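Local structure of Dye-decolorizing peroxidase (Irpex lacteus, 7D8M) at residues A[308-312]-A[313-317]; A[319-322]-A[323-326]; A[366-369]-A[370-373]. The protein binds heme b and probably works as a peroxidase of the dye-decolorizing type, spending hydrogen peroxide on the oxidation of dyes and other substrates. All blocks are in the same frame, centred on the assembly; numbering follows the deposited sequence.

Contact 1 (A[308-312]-A[313-317]); sequences PFTAH and IRKTN. With HEM (protoporphyrin IX containing Fe), chain B.
K315 N donates to A311 O at 2.8 Å, nearly in line with the carbonyl bond, and the next residue grips the next carbonyl twice. T316 N reaches H312 O at 3.0 Å, and the hydroxyl of T316 folds back so that OG1 meets H312 O at 3.2 Å, tilted 35° from the carbonyl plane. What lets it fold back is a chi1 of 59°, which places OG1 between the backbone N and the carbonyl carbon of T316.

On the heme side, H312 NE2 binds the iron at 2.3 Å, and ND1 on the other side of the imidazole is hydrogen-bonded to D399, which fixes the rotation of the ring. This is the proximal histidine of a heme peroxidase, carried on the first turn of helix 312-316 with A311 at the N-cap. Past the helix end, N317 ND2 holds a heme propionate in an almost straight bond, 3.0 Å to O2D.

Carbon packing surrounds these bonds. T316 CG2 rests 3.7 Å from H312 CE1, and I313 CG2 lies 3.7 Å from the heme meso carbon CHA. Away from the heme, R314 runs extended alongside F309, which turns its edge to the flat face of the guanidinium: the planes stand 87° apart and F309 CE1 comes to 3.4 Å from R314 NH2. That guanidinium also pairs with D320 and meets the ring of Y293. K315 leaves the helix on a different course, bent at chi2 and chi3, its CG passing T310 O, and delivers NZ to the carbonyls of F386, W380 and G397.

Contact 2 (A[319-322]-A[323-326]); sequences RDLE and GQGL. With HEM (protoporphyrin IX containing Fe), chain B.
R319 and G323 meet through the backbone, G323 N donating to R319 O at 2.8 Å, while the side chain of R319 leaves the helix for the heme. Its chain is extended from CG to NE, and NH2 presents an N-H to the propionate oxygen O1D at 3.0 Å, with an N-H...O angle of 164° and the carboxylate at the edge of the guanidinium. The same group has further partners: NH2 also bonds N289 OD1, NH1 bonds the carbonyl of F291, and the F291 ring makes a cation-pi contact. Without the guanidinium of R319, with an alanine here, propionate O1D would lose a positive mate and the carboxylate would probably turn more freely, with N289 and the F291 carbonyl each losing this donor as well.

One residue on, Q324 N bonds D320 O at 3.0 Å and adds a weak bond to L321 O. The carboxylate of D320 takes no part in these bonds and is tied to K390 by a salt bridge, and E322 OE1 accepts from H332 NE2, so acidic groups on the helix anchor it to its surroundings. L321 packs into the interior against F327 and S389, and its CB lies 4.2 Å from L326 CD1, while L326 CB sits 3.6 Å from L321 O.

Two bonds then close the helix. G325 N reaches E322 O at 2.7 Å from above the carbonyl plane, and L326 N returns to L321 O at 3.2 Å. Between them G325 turns with a positive phi of 77°, a backbone angle that favours glycine. The six-to-one and five-to-two bonds with this glycine make a Schellman motif, ending the short helix that brings R319 to the heme-binding site.

Contact 3 (A[366-369]-A[370-373]); sequences QSVI and GNGF. With HEM (protoporphyrin IX containing Fe), chain B.
Q366 OE1 accepts from F373 N, the first amide of helix 373-381, at 2.9 Å with an N-H...O angle of 165°. A bend at chi2 of -87° turns the side-chain amide back over the loop, and NE2 is kept in place by the carbonyl of E364. G372 CA lies close to the acceptor, 3.7 Å from Q366 OE1; a beta carbon on it would run into that oxygen, so the glycine leaves the acceptor its place.

The backbone bonds belong to a tight reversal. V368 O takes two amides, N371 N at 3.0 Å from above the carbonyl plane and G372 N at 3.2 Å almost head-on. G372 N is shared, since it also reaches I369 O at 3.2 Å.

Van der Waals contact is modest. N371 crosses V368 with its amide against the branched side chain, ND2 lying 3.7 Å from V368 CB and CG lying 3.8 Å from V368 CG1. At the other end of the turn F373 reaches the heme, its CD1 touching the vinyl carbon CBC at 3.4 Å.

The reversal leads from strand 359-366 into helix 373-381. I369 packs on F218 and Y435, and F373 touches V220, F362 and Y435, which seats the start of the helix on three strands of the antiparallel sheet: 217-226, 359-366 and 428-438.

Going from the N terminus, the three contacts come in series along the chain, with none nested in or crossing another. Contact 1 closes the entry into helix 312-316 after a long loop; contact 2 follows at once and closes the exit from helix 319-323. These two touch through the R314-D320 salt bridge, which joins the successive helices. Strand 334-340 and helix 346-351 follow, and contact 3 turns the chain at the end of strand 359-366 into helix 373-381. Its nearest atoms stay about 7 Å from contact 1 and about 10 Å from contact 2; the heme is what all three touch: iron and propionates toward the first two, a vinyl toward the third.

Contact 1 (A[308-312]-A[313-317])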
loop_
_atom_site.group_PDB
_atom_site.type_symbol
_atom_site.label_atom_id
_atom_site.label_comp_id
_atom_site.label_asym_id
_atom_site.label_seq_id
_atom_site.Cartn_x
_atom_site.Cartn_y
_atom_site.Cartn_z
ATOM N N PRO A 308 -14.169 11.182 11.732
ATOM C CA PRO A 308 -13.375 11.146 12.964
ATOM C C PRO A 308 -11.922 11.457 12.652
ATOM O O PRO A 308 -11.421 11.157 11.569
ATOM C CB PRO A 308 -13.552 9.709 13.470
ATOM C CG PRO A 308 -14.713 9.147 12.694
ATOM C CD PRO A 308 -14.729 9.870 11.386
ATOM N N PHE A 309 -11.255 12.112 13.606
ATOM C CA PHE A 309 -9.839 12.406 13.446
ATOM C C PHE A 309 -9.025 11.140 13.259
ATOM O O PHE A 309 -7.905 11.199 12.740
ATOM C CB PHE A 309 -9.332 13.176 14.669
ATOM C CG PHE A 309 -9.915 14.556 14.798
ATOM C CD1 PHE A 309 -10.208 15.308 13.670
ATOM C CD2 PHE A 309 -10.164 15.104 16.051
ATOM C CE1 PHE A 309 -10.740 16.583 13.783
ATOM C CE2 PHE A 309 -10.692 16.379 16.174
ATOM C CZ PHE A 309 -10.986 17.116 15.043
ATOM N N THR A 310 -9.572 9.999 13.671
ATOM C CA THR A 310 -8.886 8.721 13.658
ATOM C C THR A 310 -9.309 7.814 12.510
ATOM O O THR A 310 -8.878 6.660 12.477
ATOM C CB THR A 310 -9.142 8.009 14.982
ATOM O OG1 THR A 310 -10.554 7.952 15.194
ATOM C CG2 THR A 310 -8.513 8.784 16.123
ATOM N N ALA A 311 -10.175 8.273 11.605
ATOM C CA ALA A 311 -10.513 7.462 10.440
ATOM C C ALA A 311 -9.258 7.093 9.678
ATOM O O ALA A 311 -8.323 7.887 9.561
ATOM C CB ALA A 311 -11.451 8.198 9.488
ATOM N N HIS A 312 -9.275 5.883 9.116
ATOM C CA HIS A 312 -8.100 5.335 8.457
ATOM C C HIS A 312 -7.500 6.319 7.460
ATOM O O HIS A 312 -6.318 6.665 7.554
ATOM C CB HIS A 312 -8.471 4.031 7.759
ATOM C CG HIS A 312 -7.330 3.415 7.019
ATOM N ND1 HIS A 312 -6.070 3.301 7.570
ATOM C CD2 HIS A 312 -7.247 2.893 5.774
ATOM C CE1 HIS A 312 -5.262 2.720 6.699
ATOM N NE2 HIS A 312 -5.952 2.467 5.604
ATOM N N ILE A 313 -8.308 6.801 6.506
ATOM C CA ILE A 313 -7.757 7.659 5.456
ATOM C C ILE A 313 -7.330 9.007 6.014
ATOM O O ILE A 313 -6.439 9.657 5.455
ATOM C CB ILE A 313 -8.745 7.832 4.283
ATOM C CG1 ILE A 313 -9.977 8.650 4.689
ATOM C CG2 ILE A 313 -9.125 6.476 3.682
ATOM C CD1 ILE A 313 -10.781 9.136 3.504
ATOM N N ARG A 314 -7.948 9.459 7.113
ATOM C CA ARG A 314 -7.555 10.728 7.710
ATOM C C ARG A 314 -6.297 10.582 8.575
ATOM O O ARG A 314 -5.554 11.554 8.755
ATOM C CB ARG A 314 -8.730 11.303 8.519
ATOM C CG ARG A 314 -8.524 12.750 8.994
ATOM C CD ARG A 314 -9.776 13.353 9.684
ATOM N NE ARG A 314 -9.595 14.780 9.965
ATOM C CZ ARG A 314 -10.588 15.650 10.136
ATOM N NH1 ARG A 314 -11.855 15.255 10.062
ATOM N NH2 ARG A 314 -10.314 16.924 10.379
ATOM N N LYS A 315 -6.043 9.383 9.112
ATOM C CA LYS A 315 -4.777 9.121 9.790
ATOM C C LYS A 315 -3.619 9.049 8.789
ATOM O O LYS A 315 -2.556 9.642 9.010
ATOM C CB LYS A 315 -4.877 7.818 10.588
ATOM C CG LYS A 315 -5.525 7.954 11.966
ATOM C CD LYS A 315 -4.498 8.389 13.021
ATOM C CE LYS A 315 -4.660 7.612 14.327
ATOM N NZ LYS A 315 -3.686 8.079 15.365
ATOM N N THR A 316 -3.808 8.334 7.681
ATOM C CA THR A 316 -2.700 8.082 6.754
ATOM C C THR A 316 -2.496 9.195 5.737
ATOM O O THR A 316 -1.434 9.252 5.105
ATOM C CB THR A 316 -2.912 6.777 5.991
ATOM O OG1 THR A 316 -4.141 6.855 5.253
ATOM C CG2 THR A 316 -2.951 5.603 6.951
ATOM N N ASN A 317 -3.489 10.058 5.546
ATOM C CA ASN A 317 -3.343 11.267 4.734
ATOM C C ASN A 317 -4.111 12.364 5.447
ATOM O O ASN A 317 -5.285 12.623 5.147
ATOM C CB ASN A 317 -3.851 11.060 3.304
ATOM C CG ASN A 317 -3.750 12.330 2.452
ATOM O OD1 ASN A 317 -3.245 13.361 2.906
ATOM N ND2 ASN A 317 -4.231 12.252 1.209
HETATM C CHA HEM B . -6.767 4.294 1.829
HETATM C CHB HEM B . -8.097 -0.175 3.163
HETATM C CHC HEM B . -3.574 -1.017 4.730
HETATM C CHD HEM B . -2.398 3.607 3.855
HETATM C C1A HEM B . -7.521 3.159 2.028
HETATM C C2A HEM B . -8.895 2.959 1.606
HETATM C C3A HEM B . -9.253 1.713 1.967
HETATM C C4A HEM B . -8.122 1.093 2.625
HETATM C CMA HEM B . -10.609 1.017 1.748
HETATM C CAA HEM B . -9.754 4.016 0.863
HETATM C CBA HEM B . -9.565 3.885 -0.648
HETATM C CGA HEM B . -8.616 4.939 -1.184
HETATM O O1A HEM B . -8.636 6.085 -0.678
HETATM O O2A HEM B . -7.854 4.641 -2.145
HETATM C C1B HEM B . -6.977 -0.793 3.665
HETATM C C2B HEM B . -6.903 -2.181 4.060
HETATM C C3B HEM B . -5.652 -2.408 4.505
HETATM C C4B HEM B . -4.902 -1.178 4.386
HETATM C CMB HEM B . -8.113 -3.159 3.991
HETATM C CAB HEM B . -5.011 -3.719 5.023
HETATM C CBB HEM B . -5.511 -4.934 4.774
HETATM C C1C HEM B . -2.867 0.174 4.703
HETATM C C2C HEM B . -1.533 0.406 5.229
HETATM C C3C HEM B . -1.205 1.690 4.979
HETATM C C4C HEM B . -2.335 2.307 4.308
HETATM C CMC HEM B . -0.685 -0.694 5.914
HETATM C CAC HEM B . 0.084 2.475 5.336
HETATM C CBC HEM B . 0.901 2.124 6.345
HETATM C C1D HEM B . -3.430 4.153 3.122
HETATM C C2D HEM B . -3.418 5.416 2.401
HETATM C C3D HEM B . -4.619 5.603 1.852
HETATM C C4D HEM B . -5.448 4.464 2.198
HETATM C CMD HEM B . -2.241 6.398 2.285
HETATM C CAD HEM B . -5.051 6.820 1.009
HETATM C CBD HEM B . -5.595 7.895 1.955
HETATM C CGD HEM B . -5.944 9.168 1.215
HETATM O O1D HEM B . -6.992 9.779 1.547
HETATM O O2D HEM B . -5.187 9.572 0.288
HETATM N NA HEM B . -7.088 2.009 2.650
HETATM N NB HEM B . -5.738 -0.203 3.873
HETATM N NC HEM B . -3.321 1.355 4.163
HETATM N ND HEM B . -4.683 3.585 2.964
HETATM FE FE HEM B . -5.249 1.717 3.571
HETATM O O HOH W 1 -5.790 12.683 11.165
#

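Contact 2 (A[319-322]-A[323-326])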
loop_
_atom_site.group_PDB
_atom_site.type_symbol
_atom_site.label_atom_id
_atom_site.label_comp_id
_atom_site.label_asym_id
_atom_site.label_seq_id
_atom_site.Cartn_x
_atom_site.Cartn_y
_atom_site.Cartn_z
ATOM N N ARG A 319 -5.095 15.383 5.337
ATOM C CA ARG A 319 -5.180 16.474 4.372
ATOM C C ARG A 319 -5.337 17.826 5.056
ATOM O O ARG A 319 -4.836 18.837 4.550
ATOM C CB ARG A 319 -6.355 16.243 3.412
ATOM C CG ARG A 319 -6.342 14.906 2.698
ATOM C CD ARG A 319 -7.652 14.650 1.975
ATOM N NE ARG A 319 -7.649 13.329 1.351
ATOM C CZ ARG A 319 -8.307 13.016 0.240
ATOM N NH1 ARG A 319 -9.043 13.932 -0.381
ATOM N NH2 ARG A 319 -8.233 11.779 -0.245
ATOM N N ASP A 320 -6.022 17.868 6.202
ATOM C CA ASP A 320 -6.298 19.154 6.836
ATOM C C ASP A 320 -5.046 19.728 7.491
ATOM O O ASP A 320 -4.803 20.938 7.424
ATOM C CB ASP A 320 -7.440 19.009 7.849
ATOM C CG ASP A 320 -7.149 17.986 8.928
ATOM O OD1 ASP A 320 -6.392 17.014 8.667
ATOM O OD2 ASP A 320 -7.692 18.143 10.044
ATOM N N LEU A 321 -4.226 18.877 8.108
ATOM C CA LEU A 321 -2.973 19.352 8.686
ATOM C C LEU A 321 -2.055 19.910 7.606
ATOM O O LEU A 321 -1.489 21.000 7.760
ATOM C CB LEU A 321 -2.278 18.223 9.447
ATOM C CG LEU A 321 -2.994 17.494 10.583
ATOM C CD1 LEU A 321 -1.955 16.855 11.473
ATOM C CD2 LEU A 321 -3.928 18.407 11.406
ATOM N N GLU A 322 -1.903 19.173 6.499
ATOM C CA GLU A 322 -1.071 19.642 5.391
ATOM C C GLU A 322 -1.659 20.901 4.776
ATOM O O GLU A 322 -0.929 21.854 4.475
ATOM C CB GLU A 322 -0.929 18.544 4.332
ATOM C CG GLU A 322 0.019 18.896 3.159
ATOM C CD GLU A 322 0.152 17.783 2.116
ATOM O OE1 GLU A 322 -0.236 16.625 2.390
ATOM O OE2 GLU A 322 0.658 18.068 1.010
ATOM N N GLY A 323 -2.985 20.928 4.606
ATOM C CA GLY A 323 -3.621 22.067 3.981
ATOM C C GLY A 323 -3.500 23.323 4.813
ATOM O O GLY A 323 -3.521 24.429 4.272
ATOM N N GLN A 324 -3.367 23.170 6.130
ATOM C CA GLN A 324 -3.057 24.274 7.030
ATOM C C GLN A 324 -1.588 24.672 6.985
ATOM O O GLN A 324 -1.201 25.615 7.689
ATOM C CB GLN A 324 -3.428 23.913 8.467
ATOM C CG GLN A 324 -4.912 24.016 8.791
ATOM C CD GLN A 324 -5.237 23.413 10.138
ATOM O OE1 GLN A 324 -5.309 22.189 10.283
ATOM N NE2 GLN A 324 -5.428 24.265 11.138
ATOM N N GLY A 325 -0.770 23.988 6.183
ATOM C CA GLY A 325 0.637 24.311 6.052
ATOM C C GLY A 325 1.517 23.850 7.191
ATOM O O GLY A 325 2.666 24.294 7.282
ATOM N N LEU A 326 1.023 22.979 8.069
ATOM C CA LEU A 326 1.869 22.487 9.150
ATOM C C LEU A 326 3.002 21.607 8.636
ATOM O O LEU A 326 4.022 21.465 9.316
ATOM C CB LEU A 326 1.022 21.732 10.169
ATOM C CG LEU A 326 -0.111 22.570 10.788
ATOM C CD1 LEU A 326 -1.054 21.674 11.579
ATOM C CD2 LEU A 326 0.450 23.673 11.684
HETATM C CHA HEM B . -6.767 4.294 1.829
HETATM C CHB HEM B . -8.097 -0.175 3.163
HETATM C CHC HEM B . -3.574 -1.017 4.730
HETATM C CHD HEM B . -2.398 3.607 3.855
HETATM C C1A HEM B . -7.521 3.159 2.028
HETATM C C2A HEM B . -8.895 2.959 1.606
HETATM C C3A HEM B . -9.253 1.713 1.967
HETATM C C4A HEM B . -8.122 1.093 2.625
HETATM C CMA HEM B . -10.609 1.017 1.748
HETATM C CAA HEM B . -9.754 4.016 0.863
HETATM C CBA HEM B . -9.565 3.885 -0.648
HETATM C CGA HEM B . -8.616 4.939 -1.184
HETATM O O1A HEM B . -8.636 6.085 -0.678
HETATM O O2A HEM B . -7.854 4.641 -2.145
HETATM C C1B HEM B . -6.977 -0.793 3.665
HETATM C C2B HEM B . -6.903 -2.181 4.060
HETATM C C3B HEM B . -5.652 -2.408 4.505
HETATM C C4B HEM B . -4.902 -1.178 4.386
HETATM C CMB HEM B . -8.113 -3.159 3.991
HETATM C CAB HEM B . -5.011 -3.719 5.023
HETATM C CBB HEM B . -5.511 -4.934 4.774
HETATM C C1C HEM B . -2.867 0.174 4.703
HETATM C C2C HEM B . -1.533 0.406 5.229
HETATM C C3C HEM B . -1.205 1.690 4.979
HETATM C C4C HEM B . -2.335 2.307 4.308
HETATM C CMC HEM B . -0.685 -0.694 5.914
HETATM C CAC HEM B . 0.084 2.475 5.336
HETATM C CBC HEM B . 0.901 2.124 6.345
HETATM C C1D HEM B . -3.430 4.153 3.122
HETATM C C2D HEM B . -3.418 5.416 2.401
HETATM C C3D HEM B . -4.619 5.603 1.852
HETATM C C4D HEM B . -5.448 4.464 2.198
HETATM C CMD HEM B . -2.241 6.398 2.285
HETATM C CAD HEM B . -5.051 6.820 1.009
HETATM C CBD HEM B . -5.595 7.895 1.955
HETATM C CGD HEM B . -5.944 9.168 1.215
HETATM O O1D HEM B . -6.992 9.779 1.547
HETATM O O2D HEM B . -5.187 9.572 0.288
HETATM N NA HEM B . -7.088 2.009 2.650
HETATM N NB HEM B . -5.738 -0.203 3.873
HETATM N NC HEM B . -3.321 1.355 4.163
HETATM N ND HEM B . -4.683 3.585 2.964
HETATM FE FE HEM B . -5.249 1.717 3.571
#

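Contact 3 (A[366-369]-A[370-373])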
loop_
_atom_site.group_PDB
_atom_site.type_symbol
_atom_site.label_atom_id
_atom_site.label_comp_id
_atom_site.label_asym_id
_atom_site.label_seq_id
_atom_site.Cartn_x
_atom_site.Cartn_y
_atom_site.Cartn_z
ATOM N N GLN A 366 7.533 4.859 -2.580
ATOM C CA GLN A 366 7.943 6.172 -2.089
ATOM C C GLN A 366 9.458 6.268 -2.188
ATOM O O GLN A 366 10.162 5.256 -2.159
ATOM C CB GLN A 366 7.504 6.415 -0.634
ATOM C CG GLN A 366 8.062 5.384 0.351
ATOM C CD GLN A 366 7.185 4.145 0.477
ATOM O OE1 GLN A 366 6.128 4.179 1.105
ATOM N NE2 GLN A 366 7.626 3.038 -0.118
ATOM N N SER A 367 9.953 7.506 -2.266
ATOM C CA SER A 367 11.394 7.721 -2.330
ATOM C C SER A 367 12.074 7.530 -0.982
ATOM O O SER A 367 13.281 7.264 -0.945
ATOM C CB SER A 367 11.696 9.121 -2.872
ATOM O OG SER A 367 11.410 10.127 -1.901
ATOM N N VAL A 368 11.343 7.665 0.122
ATOM C CA VAL A 368 11.889 7.479 1.465
ATOM C C VAL A 368 10.910 6.610 2.236
ATOM O O VAL A 368 9.789 7.044 2.530
ATOM C CB VAL A 368 12.129 8.813 2.189
ATOM C CG1 VAL A 368 12.690 8.579 3.603
ATOM C CG2 VAL A 368 13.066 9.695 1.378
ATOM N N ILE A 369 11.324 5.380 2.557
ATOM C CA ILE A 369 10.455 4.478 3.313
ATOM C C ILE A 369 9.967 5.150 4.589
ATOM O O ILE A 369 8.782 5.078 4.932
ATOM C CB ILE A 369 11.189 3.160 3.613
ATOM C CG1 ILE A 369 11.508 2.433 2.305
ATOM C CG2 ILE A 369 10.357 2.236 4.488
ATOM C CD1 ILE A 369 12.153 1.079 2.519
ATOM N N GLY A 370 10.874 5.822 5.302
ATOM C CA GLY A 370 10.547 6.432 6.575
ATOM C C GLY A 370 9.521 7.541 6.485
ATOM O O GLY A 370 8.890 7.855 7.495
ATOM N N ASN A 371 9.348 8.143 5.298
ATOM C CA ASN A 371 8.383 9.219 5.084
ATOM C C ASN A 371 7.052 8.745 4.523
ATOM O O ASN A 371 6.064 9.479 4.619
ATOM C CB ASN A 371 8.946 10.272 4.126
ATOM C CG ASN A 371 10.072 11.075 4.734
ATOM O OD1 ASN A 371 10.332 11.007 5.942
ATOM N ND2 ASN A 371 10.756 11.844 3.894
ATOM N N GLY A 372 7.003 7.561 3.930
ATOM C CA GLY A 372 5.758 7.063 3.378
ATOM C C GLY A 372 5.140 5.994 4.252
ATOM O O GLY A 372 4.626 6.294 5.337
ATOM N N PHE A 373 5.218 4.739 3.799
ATOM C CA PHE A 373 4.634 3.626 4.543
ATOM C C PHE A 373 4.958 3.703 6.030
ATOM O O PHE A 373 4.066 3.608 6.884
ATOM C CB PHE A 373 5.139 2.296 3.994
ATOM C CG PHE A 373 5.002 1.178 4.978
ATOM C CD1 PHE A 373 3.763 0.581 5.198
ATOM C CD2 PHE A 373 6.093 0.751 5.728
ATOM C CE1 PHE A 373 3.628 -0.436 6.123
ATOM C CE2 PHE A 373 5.952 -0.264 6.653
ATOM C CZ PHE A 373 4.726 -0.858 6.850
HETATM C CHA HEM B . -6.767 4.294 1.829
HETATM C CHB HEM B . -8.097 -0.175 3.163
HETATM C CHC HEM B . -3.574 -1.017 4.730
HETATM C CHD HEM B . -2.398 3.607 3.855
HETATM C C1A HEM B . -7.521 3.159 2.028
HETATM C C2A HEM B . -8.895 2.959 1.606
HETATM C C3A HEM B . -9.253 1.713 1.967
HETATM C C4A HEM B . -8.122 1.093 2.625
HETATM C CMA HEM B . -10.609 1.017 1.748
HETATM C CAA HEM B . -9.754 4.016 0.863
HETATM C CBA HEM B . -9.565 3.885 -0.648
HETATM C CGA HEM B . -8.616 4.939 -1.184
HETATM O O1A HEM B . -8.636 6.085 -0.678
HETATM O O2A HEM B . -7.854 4.641 -2.145
HETATM C C1B HEM B . -6.977 -0.793 3.665
HETATM C C2B HEM B . -6.903 -2.181 4.060
HETATM C C3B HEM B . -5.652 -2.408 4.505
HETATM C C4B HEM B . -4.902 -1.178 4.386
HETATM C CMB HEM B . -8.113 -3.159 3.991
HETATM C CAB HEM B . -5.011 -3.719 5.023
HETATM C CBB HEM B . -5.511 -4.934 4.774
HETATM C C1C HEM B . -2.867 0.174 4.703
HETATM C C2C HEM B . -1.533 0.406 5.229
HETATM C C3C HEM B . -1.205 1.690 4.979
HETATM C C4C HEM B . -2.335 2.307 4.308
HETATM C CMC HEM B . -0.685 -0.694 5.914
HETATM C CAC HEM B . 0.084 2.475 5.336
HETATM C CBC HEM B . 0.901 2.124 6.345
HETATM C C1D HEM B . -3.430 4.153 3.122
HETATM C C2D HEM B . -3.418 5.416 2.401
HETATM C C3D HEM B . -4.619 5.603 1.852
HETATM C C4D HEM B . -5.448 4.464 2.198
HETATM C CMD HEM B . -2.241 6.398 2.285
HETATM C CAD HEM B . -5.051 6.820 1.009
HETATM C CBD HEM B . -5.595 7.895 1.955
HETATM C CGD HEM B . -5.944 9.168 1.215
HETATM O O1D HEM B . -6.992 9.779 1.547
HETATM O O2D HEM B . -5.187 9.572 0.288
HETATM N NA HEM B . -7.088 2.009 2.650
HETATM N NB HEM B . -5.738 -0.203 3.873
HETATM N NC HEM B . -3.321 1.355 4.163
HETATM N ND HEM B . -4.683 3.585 2.964
HETATM FE FE HEM B . -5.249 1.717 3.571
#